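Local coordinates for protein TIR domain-containing adapter molecule 1 (Homo sapiens, PDB 4BSX) that probably acts as a Toll-like receptor signalling adapter that induces interferon-beta and has an N-terminal helical domain similar in structure to IFIT proteins, at residues Leu11-Gly19 and Leu46-Leu54. The protein carries 2 engineered substitutions. Residues are numbered along the deposited sequence; the frame is centred on the assembly and turned at random.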
ATOM      1  N   LEU A  11      -3.875   6.670  -0.442  1.00  8.96           N
ATOM      2  CA  LEU A  11      -2.563   6.511  -1.022  1.00 12.53           C
ATOM      3  C   LEU A  11      -1.750   7.764  -0.732  1.00 15.25           C
ATOM      4  O   LEU A  11      -0.683   7.654  -0.171  1.00 19.86           O
ATOM      5  CB  LEU A  11      -2.646   6.231  -2.519  1.00 14.55           C
ATOM      6  CG  LEU A  11      -2.186   4.853  -2.947  1.00 16.83           C
ATOM      7  CD1 LEU A  11      -2.142   4.790  -4.452  1.00  9.73           C
ATOM      8  CD2 LEU A  11      -0.817   4.441  -2.326  1.00 17.77           C
ATOM      9  N   PRO A  12      -2.267   8.961  -1.091  1.00 22.56           N
ATOM     10  CA  PRO A  12      -1.482  10.186  -0.822  1.00 15.11           C
ATOM     11  C   PRO A  12      -1.159  10.388   0.664  1.00 13.67           C
ATOM     12  O   PRO A  12      -0.091  10.887   0.999  1.00 12.44           O
ATOM     13  CB  PRO A  12      -2.401  11.334  -1.321  1.00 13.00           C
ATOM     14  CG  PRO A  12      -3.391  10.704  -2.242  1.00 17.02           C
ATOM     15  CD  PRO A  12      -3.548   9.254  -1.785  1.00 18.18           C
ATOM     16  N   SER A  13      -2.080  10.029   1.549  1.00 12.38           N
ATOM     17  CA  SER A  13      -1.819  10.180   2.982  1.00 19.25           C
ATOM     18  C   SER A  13      -0.751   9.205   3.481  1.00 19.22           C
ATOM     19  O   SER A  13      -0.002   9.550   4.354  1.00 11.21           O
ATOM     20  CB  SER A  13      -3.072  10.017   3.832  1.00 15.23           C
ATOM     21  OG  SER A  13      -3.870  11.179   3.758  1.00 18.20           O
ATOM     22  N   ALA A  14      -0.718   7.994   2.931  1.00 22.08           N
ATOM     23  CA  ALA A  14       0.324   7.041   3.261  1.00 15.32           C
ATOM     24  C   ALA A  14       1.666   7.603   2.808  1.00 17.95           C
ATOM     25  O   ALA A  14       2.654   7.496   3.521  1.00 19.44           O
ATOM     26  CB  ALA A  14       0.066   5.687   2.606  1.00 12.47           C
ATOM     27  N   PHE A  15       1.724   8.199   1.627  1.00 16.97           N
ATOM     28  CA  PHE A  15       2.981   8.847   1.190  1.00 17.92           C
ATOM     29  C   PHE A  15       3.402  10.001   2.186  1.00 17.00           C
ATOM     30  O   PHE A  15       4.607  10.242   2.489  1.00 13.35           O
ATOM     31  CB  PHE A  15       2.817   9.385  -0.230  1.00 18.66           C
ATOM     32  CG  PHE A  15       3.153   8.401  -1.351  1.00 15.70           C
ATOM     33  CD1 PHE A  15       4.467   8.049  -1.630  1.00  9.31           C
ATOM     34  CD2 PHE A  15       2.156   7.915  -2.181  1.00 11.81           C
ATOM     35  CE1 PHE A  15       4.767   7.194  -2.700  1.00 10.86           C
ATOM     36  CE2 PHE A  15       2.450   7.047  -3.249  1.00 17.21           C
ATOM     37  CZ  PHE A  15       3.754   6.698  -3.510  1.00 10.24           C
ATOM     38  N   ASP A  16       2.413  10.718   2.713  1.00 14.14           N
ATOM     39  CA  ASP A  16       2.699  11.808   3.649  1.00 14.22           C
ATOM     40  C   ASP A  16       3.253  11.288   4.966  1.00 13.28           C
ATOM     41  O   ASP A  16       4.122  11.892   5.588  1.00 13.19           O
ATOM     42  CB  ASP A  16       1.459  12.665   3.901  1.00 19.81           C
ATOM     43  CG  ASP A  16       1.096  13.550   2.688  1.00 26.32           C
ATOM     44  OD1 ASP A  16       2.018  13.966   1.963  1.00 20.26           O
ATOM     45  OD2 ASP A  16      -0.101  13.805   2.453  1.00 24.06           O
ATOM     46  N   ILE A  17       2.717  10.162   5.396  1.00 17.51           N
ATOM     47  CA  ILE A  17       3.177   9.501   6.606  1.00 15.91           C
ATOM     48  C   ILE A  17       4.644   9.094   6.499  1.00 14.93           C
ATOM     49  O   ILE A  17       5.407   9.299   7.437  1.00 16.90           O
ATOM     50  CB  ILE A  17       2.324   8.309   6.898  1.00 15.68           C
ATOM     51  CG1 ILE A  17       0.955   8.795   7.384  1.00 20.51           C
ATOM     52  CG2 ILE A  17       2.961   7.458   7.994  1.00 16.24           C
ATOM     53  CD1 ILE A  17      -0.108   7.734   7.372  1.00 22.73           C
ATOM     54  N   LEU A  18       5.005   8.517   5.354  1.00 13.35           N
ATOM     55  CA  LEU A  18       6.388   8.245   4.994  1.00  9.93           C
ATOM     56  C   LEU A  18       7.225   9.528   5.001  1.00 17.18           C
ATOM     57  O   LEU A  18       8.301   9.590   5.626  1.00 18.12           O
ATOM     58  CB  LEU A  18       6.425   7.550   3.622  1.00  8.11           C
ATOM     59  CG  LEU A  18       5.871   6.099   3.600  1.00 12.21           C
ATOM     60  CD1 LEU A  18       6.096   5.419   2.262  1.00  9.68           C
ATOM     61  CD2 LEU A  18       6.474   5.215   4.682  1.00 10.86           C
ATOM     62  N   GLY A  19       6.738  10.566   4.327  1.00 20.30           N
ATOM     63  CA  GLY A  19       7.434  11.838   4.327  1.00 15.39           C
ATOM     64  C   GLY A  19       7.725  12.293   5.746  1.00 27.32           C
ATOM     65  O   GLY A  19       8.854  12.728   6.052  1.00 46.99           O
ATOM     66  N   LEU A  46       5.014  -1.108  -0.564  1.00 13.14           N
ATOM     67  CA  LEU A  46       5.529  -0.150   0.414  1.00 16.87           C
ATOM     68  C   LEU A  46       7.050   0.069   0.294  1.00 15.88           C
ATOM     69  O   LEU A  46       7.555   1.173   0.541  1.00 13.49           O
ATOM     70  CB  LEU A  46       5.182  -0.566   1.834  1.00 12.49           C
ATOM     71  CG  LEU A  46       5.434   0.515   2.912  1.00 19.22           C
ATOM     72  CD1 LEU A  46       4.650   1.790   2.665  1.00 16.05           C
ATOM     73  CD2 LEU A  46       5.092  -0.005   4.295  1.00 14.05           C
ATOM     74  N   HIS A  47       7.777  -0.956  -0.092  1.00 13.35           N
ATOM     75  CA  HIS A  47       9.223  -0.805  -0.312  1.00 18.00           C
ATOM     76  C   HIS A  47       9.446   0.215  -1.433  1.00 12.04           C
ATOM     77  O   HIS A  47      10.302   1.113  -1.351  1.00  8.68           O
ATOM     78  CB  HIS A  47       9.820  -2.182  -0.655  1.00 12.58           C
ATOM     79  CG  HIS A  47      11.234  -2.143  -1.129  1.00 15.94           C
ATOM     80  ND1 HIS A  47      12.295  -1.854  -0.295  1.00 12.09           N
ATOM     81  CD2 HIS A  47      11.762  -2.378  -2.354  1.00 20.17           C
ATOM     82  CE1 HIS A  47      13.411  -1.856  -1.000  1.00 15.33           C
ATOM     83  NE2 HIS A  47      13.119  -2.184  -2.247  1.00 18.65           N
ATOM     84  N   ALA A  48       8.637   0.096  -2.475  1.00 12.39           N
ATOM     85  CA  ALA A  48       8.780   0.960  -3.663  1.00 16.02           C
ATOM     86  C   ALA A  48       8.414   2.414  -3.353  1.00  9.68           C
ATOM     87  O   ALA A  48       9.070   3.358  -3.825  1.00 12.22           O
ATOM     88  CB  ALA A  48       7.912   0.421  -4.839  1.00 15.58           C
HETATM   89  N   MSE A  49       7.337   2.594  -2.584  1.00 10.68           N
HETATM   90  CA  MSE A  49       6.866   3.936  -2.165  1.00 12.28           C
HETATM   91  C   MSE A  49       7.911   4.590  -1.270  1.00 10.37           C
HETATM   92  O   MSE A  49       8.172   5.811  -1.362  1.00  8.56           O
HETATM   93  CB  MSE A  49       5.530   3.828  -1.442  1.00  5.31           C
HETATM   94  CG  MSE A  49       4.358   3.427  -2.374  1.00 12.25           C
HETATM   95 SE   MSE A  49       2.742   2.840  -1.382  1.00 19.00          SE
HETATM   96  CE  MSE A  49       2.322   4.343  -0.261  1.00 11.03           C
ATOM     97  N   VAL A  50       8.524   3.778  -0.409  1.00 10.40           N
ATOM     98  CA  VAL A  50       9.647   4.241   0.452  1.00  8.59           C
ATOM     99  C   VAL A  50      10.779   4.776  -0.393  1.00  5.17           C
ATOM    100  O   VAL A  50      11.259   5.846  -0.154  1.00 10.17           O
ATOM    101  CB  VAL A  50      10.150   3.121   1.381  1.00  4.93           C
ATOM    102  CG1 VAL A  50      11.568   3.450   1.927  1.00  9.32           C
ATOM    103  CG2 VAL A  50       9.164   2.961   2.504  1.00  6.00           C
ATOM    104  N   LEU A  51      11.170   4.028  -1.418  1.00  6.07           N
ATOM    105  CA  LEU A  51      12.204   4.464  -2.351  1.00  7.53           C
ATOM    106  C   LEU A  51      11.833   5.778  -3.072  1.00 11.66           C
ATOM    107  O   LEU A  51      12.666   6.671  -3.284  1.00 12.37           O
ATOM    108  CB  LEU A  51      12.416   3.361  -3.386  1.00  8.00           C
ATOM    109  CG  LEU A  51      13.036   2.105  -2.824  1.00 24.58           C
ATOM    110  CD1 LEU A  51      12.980   0.958  -3.839  1.00 25.88           C
ATOM    111  CD2 LEU A  51      14.461   2.408  -2.430  1.00 14.52           C
ATOM    112  N   LEU A  52      10.573   5.881  -3.478  1.00 17.53           N
ATOM    113  CA  LEU A  52      10.080   7.090  -4.128  1.00  9.15           C
ATOM    114  C   LEU A  52      10.161   8.291  -3.201  1.00  8.94           C
ATOM    115  O   LEU A  52      10.552   9.374  -3.634  1.00 12.39           O
ATOM    116  CB  LEU A  52       8.624   6.900  -4.578  1.00  7.00           C
ATOM    117  CG  LEU A  52       8.377   5.963  -5.757  1.00  9.09           C
ATOM    118  CD1 LEU A  52       6.899   5.830  -6.010  1.00  9.80           C
ATOM    119  CD2 LEU A  52       9.120   6.486  -6.975  1.00 12.51           C
ATOM    120  N   LYS A  53       9.769   8.112  -1.938  1.00 11.05           N
ATOM    121  CA  LYS A  53       9.861   9.192  -0.946  1.00 14.59           C
ATOM    122  C   LYS A  53      11.323   9.551  -0.550  1.00 18.54           C
ATOM    123  O   LYS A  53      11.604  10.623  -0.013  1.00 18.89           O
ATOM    124  CB  LYS A  53       9.040   8.819   0.302  1.00  9.59           C
ATOM    125  CG  LYS A  53       8.599  10.063   1.121  1.00 25.15           C
ATOM    126  CD  LYS A  53       7.479  10.870   0.342  1.00 22.57           C
ATOM    127  CE  LYS A  53       7.222  12.266   0.948  1.00 36.33           C
ATOM    128  NZ  LYS A  53       6.525  13.220   0.022  1.00 29.87           N
ATOM    129  N   LEU A  54      12.249   8.639  -0.812  1.00 18.25           N
ATOM    130  CA  LEU A  54      13.677   8.914  -0.592  1.00 24.93           C
ATOM    131  C   LEU A  54      14.291   9.556  -1.823  1.00 16.11           C
ATOM    132  O   LEU A  54      15.470   9.860  -1.839  1.00 14.95           O
ATOM    133  CB  LEU A  54      14.459   7.620  -0.271  1.00  9.12           C
ATOM    134  CG  LEU A  54      14.497   7.221   1.208  1.00 16.01           C
ATOM    135  CD1 LEU A  54      14.799   5.765   1.398  1.00  9.72           C
ATOM    136  CD2 LEU A  54      15.527   8.055   1.962  1.00 14.43           C
TER
HETATM  137  O   HOH W   1       3.657  12.904  -0.185  1.00 22.07           O
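Lys53 NZ donates to a water oxygen at 2.9 Å, and that water donates to Asp16 OD1; with 5.0 Å between NZ and OD1, the opposite charges meet indirectly. The lysine chain, bent at chi2, runs alongside the C-terminal end of helix 11-19, where its CD lies 3.6 Å from Phe15 O. Beneath this exposed strap the contact is apolar. The side chains of the selenomethionine Met49 and Phe15 cross at about a right angle, Met49 CG touching Phe15 CZ at 3.5 Å. A bend at chi3 (57°) carries Met49 CE back over the ring centre. There it lies 4.0 Å from the Phe15 centroid and 11° off the normal, a CH-pi contact. Leu52 CD1 lies at the ring edge, and Trp80 also stacks with Phe15. An alanine in place of Phe15 would probably leave the Met49 methyl without its aromatic platform and open a gap beside Leu52. Leu18 points its CD1 between Leu46 CD1 and Val50 CG2, each 3.9 Å away. Met49 sits among Leu11, Ala14, Phe15 and Leu18, while Leu18 sits among Leu46, Met49, Val50 and Lys53: reciprocal knobs-into-holes packing of two helices crossing at -60° within the all-helical TRIF N-terminal domain.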